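Local coordinates for OmpT protein (Vibrio cholerae serotype O1, PDB 6EHD), which forms a beta barrel in the outer membrane that probably acts as a non-specific diffusion porin for ions and small solutes, at residues G107-T112 and G292-Y297; K145-E150 and R170-K175; V192-F197 and A217-E222; N224-D229 and Q256-G261. The protein carries 1 engineered substitution. One frame throughout, in Å; residues are numbered along the deposited sequence.

Overall arrangement
From the N terminus, the chain builds the first barrel strands and then reaches the long loop after helix 90-94, where 107-112 opens interaction 1. Before that contact closes at 292-297, the three others open and close in series. Interaction 2 joins the far ends of the hairpin 147-157/160-171, interaction 3 pairs strands 184-205 and 208-221, and interaction 4 pairs strands 227-242 and 245-258. All three therefore lie within the span that interaction 1 encloses, and none cross. Interactions 2 to 4 stitch successive strands of the barrel wall. Interaction 1 instead joins the inward-folded loop to strand 293-299, and also touches all three wall contacts through T112, Y110, R109, T293 and L295.

Interaction 1: G107-T112 and G292-Y297; sequences GLRYGT and GTTLGY. With C8E ((hydroxyethyloxy)tri(ethyloxy)octane), chain F.
The guanidinium of R109 meets the backbone carbonyl of G296 end-on, both terminal nitrogens gripping one oxygen: NH1 to G296 O is 2.9 Å and NH2 to G296 O is 3.0 Å. The oxygen lies almost in the guanidinium plane, at its edge, so both N-H groups converge on it. A water adds a third donor to G296 O and also gives a proton to T112 OG1 at 3.0 Å, bridging the two segments. Arginine suits the place because its chain can fold back, bent at chi2 (-48°) and chi3 (-56°), and still present several donors. A salt bridge from its NE to E230 on the barrel wall helps fix the group. Across the contact, the backbone angles of G296 would drive a CB into the carbonyl O of L295, so glycine fits, and an ST turn, G296 N to T294 OG1 at 3.0 Å, shapes the chain just before it. Segment 107-112 belongs to the loop that folds into the barrel, as L3 does in other porins. Its meeting with strand 293-299, of the small sheet between the last two barrel strands, is consistent with a pore constriction zone.

Interaction 2: K145-E150 and R170-K175; sequences KQELAE and RDKAFK
E147 and R170 form an antiparallel hydrogen-bonded pair near the open end of the hairpin 147-157/160-171, two neighbouring staves of the porin barrel. Their backbones exchange both bonds, R170 N to E147 O at 2.9 Å and E147 N to R170 O at 3.0 Å. The two side chains run side by side and point the same way, the E147 and R170 CB atoms 4.0 Å apart. R170 stretches out fully, its CG anti to the backbone N (chi1 -172°), and reaches D191 with NH2 in a salt bridge. E147 is likewise extended, but its OE2 lies well out of the guanidinium plane, 4.4 Å from R170 NH1; a water joins the pair instead, donating to E147 OE1 and accepting from R170 NH1. K172 completes this charged, partly exposed group, its CE over the guanidinium face of R170 and its NZ in a long salt bridge of 3.9 Å to E147 OE2, while N143 takes a firmer bond from the same nitrogen. On the other side of the strands, Q146 extends its amide across the D171 carboxylate, the planes 70° apart. Its NE2 also bonds L113 O in the inward-folded loop, and N169 holds OE1. The bond from Q146 NE2 to D171 OD2 is 3.0 Å and fairly straight (163°), and meets the oxygen on its anti side, while D171 OD1 takes the A173 backbone N at 2.9 Å in an Asx turn.

Interaction 3: V192-F197 and A217-E222; sequences VTNSYF and AELDVE. With C8E ((hydroxyethyloxy)tri(ethyloxy)octane), chain K.
The backbone N of E218 reaches S195 O at 2.9 Å, and S195 N returns the bond to E218 O at 3.0 Å. T193 and D220 repeat this exchange two residues along, so strands 192-197 and 217-221 run antiparallel, 167° between their directions. Side chains alternate between the faces. On one, N194 sets its OD1 between two methyls, 3.6 Å from A217 CB and 3.6 Å from L219 CD2; with CG anti to the backbone N (chi1 -174°), its ND2 is turned to R109 O in the inward loop. V192 lies alongside L219, CG2 to CD2 4.2 Å. The small A217 meets Y196 CB with its CB at 4.1 Å, and the tyrosine ring turns away to bring its OH to E150. On the other, polar face S195 OG lies 2.7 Å from a water and also bonds Q168. E218 OE2 and D220 OD2 are 3.2 Å apart, and E218 OE1 is close to D229, so a shared proton is possible. Detergent carbon C3 lies over one F197 face, toward the ring's rim. This is an antiparallel beta hairpin of the porin barrel wall.

Interaction 4: N224-D229 and Q256-G261; sequences NPLVID and QEANTG
I228 and A258 form a non-hydrogen-bonded pair and D229 and E257 the adjoining hydrogen-bonded one, strands 227-229 and 256-258 running antiparallel (156°) and linked by D229 N to E257 O and E257 N to D229 O, both 2.9 Å. N259 N continues the pairing to V227 O at 3.1 Å. The N259 CG sits between backbone N and carbonyl carbon (chi1 63°), which aims the amide back across the strand end. ND2 gives a straight bond to P225 O, which lies in the plane of the N259 amide; its modelled length, 2.6 Å, is doubtfully short. OD1 accepts a weak bond from V227 N at 3.2 Å. Asparagine suits the spot by offering a donor and an acceptor at once. A258, small enough for a tight pair, meets I228 CG1 with its CB at 4.1 Å, and L226 CD1 touches T260 CG2 at 4.1 Å. The type I turn A258-G261 follows. Next door, I228 is hydrogen-bonded through its backbone to L219 of strand 208-221 and Q256 to E264 of strand 263-276, while Q256 NE2 bonds T293 O of strand 293-299.

Interaction 1: G107-T112 and G292-Y297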
loop_
_atom_site.group_PDB
_atom_site.type_symbol
_atom_site.label_atom_id
_atom_site.label_comp_id
_atom_site.label_asym_id
_atom_site.label_seq_id
_atom_site.Cartn_x
_atom_site.Cartn_y
_atom_site.Cartn_z
ATOM N N GLY A 107 10.191 -3.375 0.533
ATOM C CA GLY A 107 10.205 -4.844 0.256
ATOM C C GLY A 107 8.864 -5.394 -0.260
ATOM O O GLY A 107 8.711 -6.627 -0.476
ATOM N N LEU A 108 7.843 -4.512 -0.460
ATOM C CA LEU A 108 6.531 -4.954 -0.884
ATOM C C LEU A 108 6.400 -4.544 -2.339
ATOM O O LEU A 108 6.561 -3.364 -2.660
ATOM C CB LEU A 108 5.419 -4.422 0.043
ATOM C CG LEU A 108 5.641 -4.666 1.535
ATOM C CD1 LEU A 108 4.515 -4.042 2.362
ATOM C CD2 LEU A 108 5.791 -6.158 1.972
ATOM N N ARG A 109 6.296 -5.546 -3.237
ATOM C CA ARG A 109 6.604 -5.282 -4.653
ATOM C C ARG A 109 5.371 -5.292 -5.612
ATOM O O ARG A 109 5.531 -5.396 -6.823
ATOM C CB ARG A 109 7.632 -6.308 -5.158
ATOM C CG ARG A 109 8.901 -6.428 -4.326
ATOM C CD ARG A 109 9.573 -5.079 -3.968
ATOM N NE ARG A 109 9.869 -4.279 -5.185
ATOM C CZ ARG A 109 9.673 -2.973 -5.351
ATOM N NH1 ARG A 109 9.239 -2.188 -4.365
ATOM N NH2 ARG A 109 9.959 -2.403 -6.549
ATOM N N TYR A 110 4.156 -5.206 -5.070
ATOM C CA TYR A 110 2.913 -5.290 -5.879
ATOM C C TYR A 110 2.621 -3.973 -6.704
ATOM O O TYR A 110 1.836 -4.034 -7.667
ATOM C CB TYR A 110 1.677 -5.550 -4.971
ATOM C CG TYR A 110 1.427 -4.508 -3.888
ATOM C CD1 TYR A 110 2.060 -4.594 -2.621
ATOM C CD2 TYR A 110 0.629 -3.386 -4.130
ATOM C CE1 TYR A 110 1.893 -3.580 -1.663
ATOM C CE2 TYR A 110 0.463 -2.377 -3.189
ATOM C CZ TYR A 110 1.090 -2.473 -1.947
ATOM O OH TYR A 110 0.888 -1.437 -1.042
ATOM N N GLY A 111 3.155 -2.820 -6.245
ATOM C CA GLY A 111 2.699 -1.502 -6.637
ATOM C C GLY A 111 3.542 -0.809 -7.684
ATOM O O GLY A 111 3.316 0.371 -8.011
ATOM N N THR A 112 4.542 -1.496 -8.171
ATOM C CA THR A 112 5.571 -0.868 -9.047
ATOM C C THR A 112 4.977 -0.134 -10.286
ATOM O O THR A 112 5.442 0.974 -10.600
ATOM C CB THR A 112 6.597 -1.919 -9.496
ATOM O OG1 THR A 112 6.977 -2.644 -8.331
ATOM C CG2 THR A 112 7.855 -1.292 -10.195
ATOM N N GLY A 292 21.342 2.450 -1.402
ATOM C CA GLY A 292 21.206 1.622 -2.570
ATOM C C GLY A 292 20.042 1.943 -3.414
ATOM O O GLY A 292 19.560 3.107 -3.425
ATOM N N THR A 293 19.538 0.924 -4.113
ATOM C CA THR A 293 18.525 1.049 -5.145
ATOM C C THR A 293 17.089 0.606 -4.759
ATOM O O THR A 293 16.984 -0.410 -4.058
ATOM C CB THR A 293 18.988 0.169 -6.322
ATOM O OG1 THR A 293 20.223 0.730 -6.850
ATOM C CG2 THR A 293 17.962 0.092 -7.424
ATOM N N THR A 294 16.068 1.351 -5.200
ATOM C CA THR A 294 14.673 0.855 -5.360
ATOM C C THR A 294 14.201 1.077 -6.765
ATOM O O THR A 294 14.523 2.171 -7.309
ATOM C CB THR A 294 13.686 1.465 -4.317
ATOM O OG1 THR A 294 12.357 0.976 -4.522
ATOM C CG2 THR A 294 13.598 2.995 -4.398
ATOM N N LEU A 295 13.447 0.119 -7.355
ATOM C CA LEU A 295 12.705 0.334 -8.607
ATOM C C LEU A 295 11.379 1.099 -8.447
ATOM O O LEU A 295 10.677 1.305 -9.416
ATOM C CB LEU A 295 12.527 -0.943 -9.428
ATOM C CG LEU A 295 13.866 -1.666 -9.654
ATOM C CD1 LEU A 295 13.611 -2.945 -10.429
ATOM C CD2 LEU A 295 14.869 -0.752 -10.337
ATOM N N GLY A 296 11.014 1.463 -7.194
ATOM C CA GLY A 296 9.776 2.234 -6.912
ATOM C C GLY A 296 9.019 1.522 -5.767
ATOM O O GLY A 296 9.000 0.298 -5.745
ATOM N N TYR A 297 8.406 2.269 -4.846
ATOM C CA TYR A 297 7.532 1.652 -3.786
ATOM C C TYR A 297 6.517 2.666 -3.288
ATOM O O TYR A 297 6.675 3.866 -3.544
ATOM C CB TYR A 297 8.415 1.084 -2.666
ATOM C CG TYR A 297 9.025 2.096 -1.641
ATOM C CD1 TYR A 297 10.180 2.854 -1.945
ATOM C CD2 TYR A 297 8.405 2.343 -0.386
ATOM C CE1 TYR A 297 10.730 3.794 -1.081
ATOM C CE2 TYR A 297 8.979 3.197 0.499
ATOM C CZ TYR A 297 10.115 3.979 0.164
ATOM O OH TYR A 297 10.675 4.821 1.080
HETATM O O9 C8E F . 13.475 10.493 -2.984
HETATM C C10 C8E F . 14.136 10.225 -1.764
HETATM C C11 C8E F . 13.134 9.695 -0.758
HETATM O O12 C8E F . 13.896 9.078 0.290
HETATM C C13 C8E F . 13.137 8.195 1.104
HETATM C C14 C8E F . 13.953 7.239 1.958
HETATM O O15 C8E F . 14.857 6.357 1.227
HETATM C C16 C8E F . 14.122 5.459 0.399
HETATM C C17 C8E F . 15.061 5.027 -0.686
HETATM O O18 C8E F . 15.609 3.809 -0.237
HETATM C C19 C8E F . 15.285 2.714 -1.075
HETATM C C20 C8E F . 16.607 2.371 -1.685
HETATM O O21 C8E F . 17.383 1.732 -0.683
HETATM O O HOH W 1 6.375 -1.466 -5.688
#

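Interaction 2: K145-E150 and R170-K175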
loop_
_atom_site.group_PDB
_atom_site.type_symbol
_atom_site.label_atom_id
_atom_site.label_comp_id
_atom_site.label_asym_id
_atom_site.label_seq_id
_atom_site.Cartn_x
_atom_site.Cartn_y
_atom_site.Cartn_z
ATOM N N LYS A 145 -6.947 1.433 -19.517
ATOM C CA LYS A 145 -6.605 1.143 -18.101
ATOM C C LYS A 145 -5.722 -0.102 -18.100
ATOM O O LYS A 145 -5.761 -0.888 -19.036
ATOM C CB LYS A 145 -7.882 0.882 -17.301
ATOM C CG LYS A 145 -8.773 2.095 -17.086
ATOM C CD LYS A 145 -9.989 1.643 -16.301
ATOM C CE LYS A 145 -10.864 2.782 -15.810
ATOM N NZ LYS A 145 -11.153 3.778 -16.854
ATOM N N GLN A 146 -4.933 -0.296 -17.051
ATOM C CA GLN A 146 -4.091 -1.519 -16.941
ATOM C C GLN A 146 -4.856 -2.820 -16.821
ATOM O O GLN A 146 -6.039 -2.859 -16.384
ATOM C CB GLN A 146 -3.140 -1.338 -15.730
ATOM C CG GLN A 146 -2.188 -0.156 -15.832
ATOM C CD GLN A 146 -1.383 0.081 -14.532
ATOM O OE1 GLN A 146 -1.697 -0.520 -13.491
ATOM N NE2 GLN A 146 -0.354 0.952 -14.590
ATOM N N GLU A 147 -4.200 -3.934 -17.157
ATOM C CA GLU A 147 -4.697 -5.252 -16.769
ATOM C C GLU A 147 -4.288 -5.564 -15.302
ATOM O O GLU A 147 -3.130 -5.257 -14.928
ATOM C CB GLU A 147 -4.123 -6.374 -17.647
ATOM C CG GLU A 147 -4.359 -6.163 -19.171
ATOM C CD GLU A 147 -3.801 -7.287 -20.047
ATOM O OE1 GLU A 147 -3.348 -8.348 -19.545
ATOM O OE2 GLU A 147 -3.790 -7.093 -21.268
ATOM N N LEU A 148 -5.158 -6.240 -14.576
ATOM C CA LEU A 148 -4.903 -6.645 -13.159
ATOM C C LEU A 148 -5.716 -7.861 -12.763
ATOM O O LEU A 148 -6.933 -7.945 -12.973
ATOM C CB LEU A 148 -5.215 -5.464 -12.213
ATOM C CG LEU A 148 -5.007 -5.633 -10.708
ATOM C CD1 LEU A 148 -3.517 -5.698 -10.398
ATOM C CD2 LEU A 148 -5.648 -4.510 -9.950
ATOM N N ALA A 149 -5.038 -8.800 -12.110
ATOM C CA ALA A 149 -5.678 -9.926 -11.534
ATOM C C ALA A 149 -4.851 -10.359 -10.272
ATOM O O ALA A 149 -3.615 -10.550 -10.389
ATOM C CB ALA A 149 -5.752 -11.089 -12.546
ATOM N N GLU A 150 -5.559 -10.575 -9.157
ATOM C CA GLU A 150 -4.913 -10.858 -7.853
ATOM C C GLU A 150 -5.694 -11.847 -7.016
ATOM O O GLU A 150 -6.918 -11.857 -7.067
ATOM C CB GLU A 150 -4.776 -9.507 -7.044
ATOM C CG GLU A 150 -3.943 -8.455 -7.768
ATOM C CD GLU A 150 -3.610 -7.206 -6.904
ATOM O OE1 GLU A 150 -4.571 -6.747 -6.193
ATOM O OE2 GLU A 150 -2.462 -6.708 -6.996
ATOM N N ARG A 170 -0.325 -5.427 -15.807
ATOM C CA ARG A 170 0.297 -5.071 -17.134
ATOM C C ARG A 170 -0.073 -3.687 -17.549
ATOM O O ARG A 170 -1.253 -3.326 -17.485
ATOM C CB ARG A 170 -0.152 -6.053 -18.253
ATOM C CG ARG A 170 0.619 -5.850 -19.577
ATOM C CD ARG A 170 0.403 -7.026 -20.542
ATOM N NE ARG A 170 0.942 -6.709 -21.876
ATOM C CZ ARG A 170 0.731 -7.461 -22.963
ATOM N NH1 ARG A 170 -0.015 -8.578 -22.905
ATOM N NH2 ARG A 170 1.269 -7.099 -24.122
ATOM N N ASP A 171 0.917 -2.900 -17.975
ATOM C CA ASP A 171 0.677 -1.574 -18.513
ATOM C C ASP A 171 1.349 -1.501 -19.921
ATOM O O ASP A 171 2.587 -1.535 -20.032
ATOM C CB ASP A 171 1.258 -0.483 -17.653
ATOM C CG ASP A 171 0.829 0.944 -18.142
ATOM O OD1 ASP A 171 0.808 1.208 -19.352
ATOM O OD2 ASP A 171 0.486 1.792 -17.323
ATOM N N LYS A 172 0.523 -1.375 -20.953
ATOM C CA LYS A 172 1.013 -1.462 -22.349
ATOM C C LYS A 172 1.728 -0.204 -22.822
ATOM O O LYS A 172 2.382 -0.253 -23.844
ATOM C CB LYS A 172 -0.146 -1.821 -23.293
ATOM C CG LYS A 172 -0.559 -3.280 -23.203
ATOM C CD LYS A 172 -1.900 -3.513 -23.898
ATOM C CE LYS A 172 -2.296 -4.963 -23.830
ATOM N NZ LYS A 172 -3.473 -5.263 -24.702
ATOM N N ALA A 173 1.645 0.889 -22.070
ATOM C CA ALA A 173 2.368 2.107 -22.390
ATOM C C ALA A 173 2.902 2.796 -21.155
ATOM O O ALA A 173 2.572 3.945 -20.858
ATOM C CB ALA A 173 1.456 3.060 -23.168
ATOM N N PHE A 174 3.772 2.104 -20.430
ATOM C CA PHE A 174 4.291 2.622 -19.158
ATOM C C PHE A 174 5.490 3.574 -19.419
ATOM O O PHE A 174 6.460 3.181 -20.071
ATOM C CB PHE A 174 4.750 1.451 -18.257
ATOM C CG PHE A 174 5.113 1.867 -16.870
ATOM C CD1 PHE A 174 4.124 2.180 -15.933
ATOM C CD2 PHE A 174 6.439 1.951 -16.478
ATOM C CE1 PHE A 174 4.480 2.588 -14.642
ATOM C CE2 PHE A 174 6.784 2.299 -15.165
ATOM C CZ PHE A 174 5.799 2.626 -14.252
ATOM N N LYS A 175 5.424 4.771 -18.863
ATOM C CA LYS A 175 6.538 5.724 -18.872
ATOM C C LYS A 175 7.620 5.367 -17.846
ATOM O O LYS A 175 7.473 5.579 -16.644
ATOM C CB LYS A 175 6.047 7.149 -18.628
ATOM C CG LYS A 175 7.144 8.216 -18.738
ATOM C CD LYS A 175 6.537 9.622 -18.798
ATOM C CE LYS A 175 7.430 10.670 -19.465
ATOM N NZ LYS A 175 8.188 11.489 -18.474
HETATM O O HOH W 2 -1.374 -10.152 -20.824
#

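Interaction 3: V192-F197 and A217-E222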
loop_
_atom_site.group_PDB
_atom_site.type_symbol
_atom_site.label_atom_id
_atom_site.label_comp_id
_atom_site.label_asym_id
_atom_site.label_seq_id
_atom_site.Cartn_x
_atom_site.Cartn_y
_atom_site.Cartn_z
ATOM N N VAL A 192 5.068 -3.259 -20.172
ATOM C CA VAL A 192 5.707 -3.923 -19.001
ATOM C C VAL A 192 4.637 -4.670 -18.172
ATOM O O VAL A 192 3.527 -4.160 -17.981
ATOM C CB VAL A 192 6.536 -2.923 -18.180
ATOM C CG1 VAL A 192 5.735 -1.704 -17.783
ATOM C CG2 VAL A 192 7.163 -3.576 -16.931
ATOM N N THR A 193 4.972 -5.896 -17.809
ATOM C CA THR A 193 4.175 -6.771 -16.918
ATOM C C THR A 193 4.957 -6.958 -15.589
ATOM O O THR A 193 6.189 -7.216 -15.620
ATOM C CB THR A 193 3.934 -8.156 -17.587
ATOM O OG1 THR A 193 3.187 -7.965 -18.809
ATOM C CG2 THR A 193 3.049 -9.046 -16.752
ATOM N N ASN A 194 4.256 -6.819 -14.453
ATOM C CA ASN A 194 4.833 -7.097 -13.102
ATOM C C ASN A 194 4.064 -8.266 -12.574
ATOM O O ASN A 194 2.851 -8.141 -12.473
ATOM C CB ASN A 194 4.623 -5.853 -12.233
ATOM C CG ASN A 194 5.299 -5.957 -10.853
ATOM O OD1 ASN A 194 6.269 -6.686 -10.706
ATOM N ND2 ASN A 194 4.778 -5.173 -9.841
ATOM N N SER A 195 4.740 -9.421 -12.357
ATOM C CA SER A 195 4.196 -10.612 -11.784
ATOM C C SER A 195 4.810 -10.825 -10.369
ATOM O O SER A 195 5.995 -10.821 -10.208
ATOM C CB SER A 195 4.526 -11.840 -12.677
ATOM O OG SER A 195 4.010 -11.558 -13.985
ATOM N N TYR A 196 3.979 -11.061 -9.354
ATOM C CA TYR A 196 4.490 -11.066 -7.972
ATOM C C TYR A 196 3.797 -12.112 -7.070
ATOM O O TYR A 196 2.677 -12.565 -7.303
ATOM C CB TYR A 196 4.439 -9.577 -7.384
ATOM C CG TYR A 196 3.064 -8.883 -7.679
ATOM C CD1 TYR A 196 2.899 -8.175 -8.883
ATOM C CD2 TYR A 196 1.971 -9.047 -6.829
ATOM C CE1 TYR A 196 1.668 -7.601 -9.236
ATOM C CE2 TYR A 196 0.732 -8.428 -7.162
ATOM C CZ TYR A 196 0.585 -7.734 -8.392
ATOM O OH TYR A 196 -0.629 -7.142 -8.765
ATOM N N PHE A 197 4.515 -12.526 -6.029
ATOM C CA PHE A 197 4.095 -13.503 -5.042
ATOM C C PHE A 197 4.752 -13.251 -3.709
ATOM O O PHE A 197 5.964 -12.862 -3.635
ATOM C CB PHE A 197 4.452 -14.955 -5.597
ATOM C CG PHE A 197 4.099 -16.047 -4.646
ATOM C CD1 PHE A 197 2.787 -16.370 -4.427
ATOM C CD2 PHE A 197 5.070 -16.772 -3.984
ATOM C CE1 PHE A 197 2.424 -17.360 -3.516
ATOM C CE2 PHE A 197 4.710 -17.724 -3.052
ATOM C CZ PHE A 197 3.390 -18.041 -2.844
ATOM N N ALA A 217 9.249 -10.489 -7.309
ATOM C CA ALA A 217 8.573 -9.943 -8.476
ATOM C C ALA A 217 9.451 -10.131 -9.726
ATOM O O ALA A 217 10.680 -10.227 -9.615
ATOM C CB ALA A 217 8.227 -8.475 -8.340
ATOM N N GLU A 218 8.755 -10.202 -10.861
ATOM C CA GLU A 218 9.422 -10.266 -12.221
ATOM C C GLU A 218 8.827 -9.240 -13.120
ATOM O O GLU A 218 7.586 -9.188 -13.288
ATOM C CB GLU A 218 9.264 -11.679 -12.892
ATOM C CG GLU A 218 10.012 -11.742 -14.281
ATOM C CD GLU A 218 10.269 -13.185 -14.705
ATOM O OE1 GLU A 218 11.220 -13.776 -14.151
ATOM O OE2 GLU A 218 9.568 -13.694 -15.602
ATOM N N LEU A 219 9.697 -8.374 -13.651
ATOM C CA LEU A 219 9.313 -7.331 -14.574
ATOM C C LEU A 219 9.799 -7.803 -15.988
ATOM O O LEU A 219 10.991 -8.044 -16.162
ATOM C CB LEU A 219 9.988 -6.027 -14.227
ATOM C CG LEU A 219 9.492 -5.395 -12.895
ATOM C CD1 LEU A 219 10.544 -4.430 -12.421
ATOM C CD2 LEU A 219 8.137 -4.708 -13.056
ATOM N N ASP A 220 8.876 -8.036 -16.907
ATOM C CA ASP A 220 9.263 -8.305 -18.336
ATOM C C ASP A 220 8.637 -7.338 -19.322
ATOM O O ASP A 220 7.525 -6.797 -19.100
ATOM C CB ASP A 220 9.177 -9.768 -18.815
ATOM C CG ASP A 220 8.035 -10.504 -18.264
ATOM O OD1 ASP A 220 6.909 -10.094 -18.581
ATOM O OD2 ASP A 220 8.259 -11.510 -17.536
ATOM N N VAL A 221 9.404 -7.092 -20.398
ATOM C CA VAL A 221 9.071 -6.097 -21.413
ATOM C C VAL A 221 8.619 -6.864 -22.660
ATOM O O VAL A 221 9.345 -7.749 -23.131
ATOM C CB VAL A 221 10.268 -5.152 -21.677
ATOM C CG1 VAL A 221 9.876 -4.013 -22.610
ATOM C CG2 VAL A 221 10.754 -4.563 -20.361
ATOM N N GLU A 222 7.426 -6.559 -23.163
ATOM C CA GLU A 222 6.804 -7.312 -24.296
ATOM C C GLU A 222 7.653 -7.619 -25.580
ATOM O O GLU A 222 7.590 -8.756 -26.100
ATOM C CB GLU A 222 5.484 -6.644 -24.701
ATOM C CG GLU A 222 4.797 -7.160 -25.968
ATOM C CD GLU A 222 4.362 -8.616 -25.925
ATOM O OE1 GLU A 222 3.910 -9.123 -26.984
ATOM O OE2 GLU A 222 4.450 -9.261 -24.860
HETATM C C1 C8E K . 3.891 -22.269 -3.945
HETATM C C2 C8E K . 3.601 -21.989 -5.415
HETATM C C3 C8E K . 4.525 -20.930 -5.948
HETATM C C4 C8E K . 3.818 -20.115 -6.989
HETATM C C5 C8E K . 4.800 -19.242 -7.663
HETATM C C6 C8E K . 4.141 -18.334 -8.666
HETATM C C7 C8E K . 5.207 -17.345 -9.059
HETATM C C8 C8E K . 4.802 -16.304 -10.076
HETATM O O9 C8E K . 5.947 -15.437 -10.143
HETATM C C10 C8E K . 5.902 -14.289 -9.314
HETATM C C11 C8E K . 7.293 -13.964 -8.776
HETATM O O12 C8E K . 8.205 -13.892 -9.863
HETATM O O HOH W 3 6.060 -10.473 -15.394
#

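Interaction 4: N224-D229 and Q256-G261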
loop_
_atom_site.group_PDB
_atom_site.type_symbol
_atom_site.label_atom_id
_atom_site.label_comp_id
_atom_site.label_asym_id
_atom_site.label_seq_id
_atom_site.Cartn_x
_atom_site.Cartn_y
_atom_site.Cartn_z
ATOM N N ASN A 224 11.180 -7.402 -26.246
ATOM C CA ASN A 224 12.486 -7.041 -25.705
ATOM C C ASN A 224 12.971 -8.245 -24.943
ATOM O O ASN A 224 12.165 -8.954 -24.327
ATOM C CB ASN A 224 12.307 -5.829 -24.811
ATOM C CG ASN A 224 13.578 -5.076 -24.554
ATOM O OD1 ASN A 224 14.524 -5.599 -23.965
ATOM N ND2 ASN A 224 13.579 -3.797 -24.932
ATOM N N PRO A 225 14.275 -8.532 -25.013
ATOM C CA PRO A 225 14.768 -9.639 -24.181
ATOM C C PRO A 225 14.915 -9.294 -22.636
ATOM O O PRO A 225 15.161 -10.181 -21.856
ATOM C CB PRO A 225 16.136 -9.956 -24.819
ATOM C CG PRO A 225 16.585 -8.669 -25.446
ATOM C CD PRO A 225 15.340 -7.958 -25.879
ATOM N N LEU A 226 14.779 -8.036 -22.239
ATOM C CA LEU A 226 15.073 -7.628 -20.858
ATOM C C LEU A 226 13.994 -8.234 -19.880
ATOM O O LEU A 226 12.772 -8.109 -20.143
ATOM C CB LEU A 226 15.133 -6.110 -20.747
ATOM C CG LEU A 226 15.528 -5.540 -19.393
ATOM C CD1 LEU A 226 16.982 -5.826 -19.036
ATOM C CD2 LEU A 226 15.196 -4.065 -19.301
ATOM N N VAL A 227 14.501 -8.896 -18.841
ATOM C CA VAL A 227 13.734 -9.383 -17.663
ATOM C C VAL A 227 14.480 -8.922 -16.420
ATOM O O VAL A 227 15.726 -9.030 -16.383
ATOM C CB VAL A 227 13.657 -10.937 -17.661
ATOM C CG1 VAL A 227 12.903 -11.484 -16.428
ATOM C CG2 VAL A 227 13.014 -11.452 -18.963
ATOM N N ILE A 228 13.751 -8.407 -15.382
ATOM C CA ILE A 228 14.402 -8.032 -14.090
ATOM C C ILE A 228 13.660 -8.818 -12.968
ATOM O O ILE A 228 12.418 -8.765 -12.962
ATOM C CB ILE A 228 14.328 -6.496 -13.832
ATOM C CG1 ILE A 228 15.126 -5.751 -14.929
ATOM C CG2 ILE A 228 14.934 -6.178 -12.489
ATOM C CD1 ILE A 228 14.911 -4.262 -14.956
ATOM N N ASP A 229 14.397 -9.537 -12.114
ATOM C CA ASP A 229 13.851 -10.269 -10.952
ATOM C C ASP A 229 14.175 -9.471 -9.690
ATOM O O ASP A 229 15.317 -8.932 -9.570
ATOM C CB ASP A 229 14.456 -11.675 -10.829
ATOM C CG ASP A 229 13.867 -12.678 -11.880
ATOM O OD1 ASP A 229 12.828 -12.415 -12.514
ATOM O OD2 ASP A 229 14.459 -13.750 -12.033
ATOM N N GLN A 256 17.985 -6.787 -6.869
ATOM C CA GLN A 256 17.467 -6.664 -8.188
ATOM C C GLN A 256 18.558 -7.259 -9.154
ATOM O O GLN A 256 19.739 -6.864 -9.099
ATOM C CB GLN A 256 17.190 -5.225 -8.571
ATOM C CG GLN A 256 16.295 -4.419 -7.587
ATOM C CD GLN A 256 17.055 -3.693 -6.496
ATOM O OE1 GLN A 256 18.294 -3.628 -6.489
ATOM N NE2 GLN A 256 16.282 -3.092 -5.515
ATOM N N GLU A 257 18.116 -8.145 -10.015
ATOM C CA GLU A 257 19.031 -8.820 -11.012
ATOM C C GLU A 257 18.405 -8.809 -12.400
ATOM O O GLU A 257 17.251 -9.281 -12.581
ATOM C CB GLU A 257 19.345 -10.234 -10.560
ATOM C CG GLU A 257 20.094 -11.034 -11.612
ATOM C CD GLU A 257 20.563 -12.387 -11.120
ATOM O OE1 GLU A 257 20.333 -13.376 -11.847
ATOM O OE2 GLU A 257 21.150 -12.452 -10.025
ATOM N N ALA A 258 19.145 -8.257 -13.387
ATOM C CA ALA A 258 18.720 -8.218 -14.786
ATOM C C ALA A 258 19.379 -9.383 -15.560
ATOM O O ALA A 258 20.453 -9.871 -15.195
ATOM C CB ALA A 258 19.054 -6.892 -15.441
ATOM N N ASN A 259 18.702 -9.852 -16.591
ATOM C CA ASN A 259 19.239 -10.967 -17.398
ATOM C C ASN A 259 20.446 -10.569 -18.288
ATOM O O ASN A 259 21.103 -11.441 -18.842
ATOM C CB ASN A 259 18.142 -11.671 -18.200
ATOM C CG ASN A 259 17.476 -10.796 -19.213
ATOM O OD1 ASN A 259 17.642 -9.586 -19.247
ATOM N ND2 ASN A 259 16.590 -11.408 -19.994
ATOM N N THR A 260 20.718 -9.272 -18.394
ATOM C CA THR A 260 22.001 -8.757 -18.866
ATOM C C THR A 260 23.168 -9.046 -17.914
ATOM O O THR A 260 24.302 -8.790 -18.299
ATOM C CB THR A 260 21.985 -7.221 -19.085
ATOM O OG1 THR A 260 21.815 -6.543 -17.822
ATOM C CG2 THR A 260 20.882 -6.801 -20.037
ATOM N N GLY A 261 22.922 -9.543 -16.691
ATOM C CA GLY A 261 23.981 -9.747 -15.692
ATOM C C GLY A 261 24.207 -8.612 -14.669
ATOM O O GLY A 261 24.840 -8.848 -13.646
#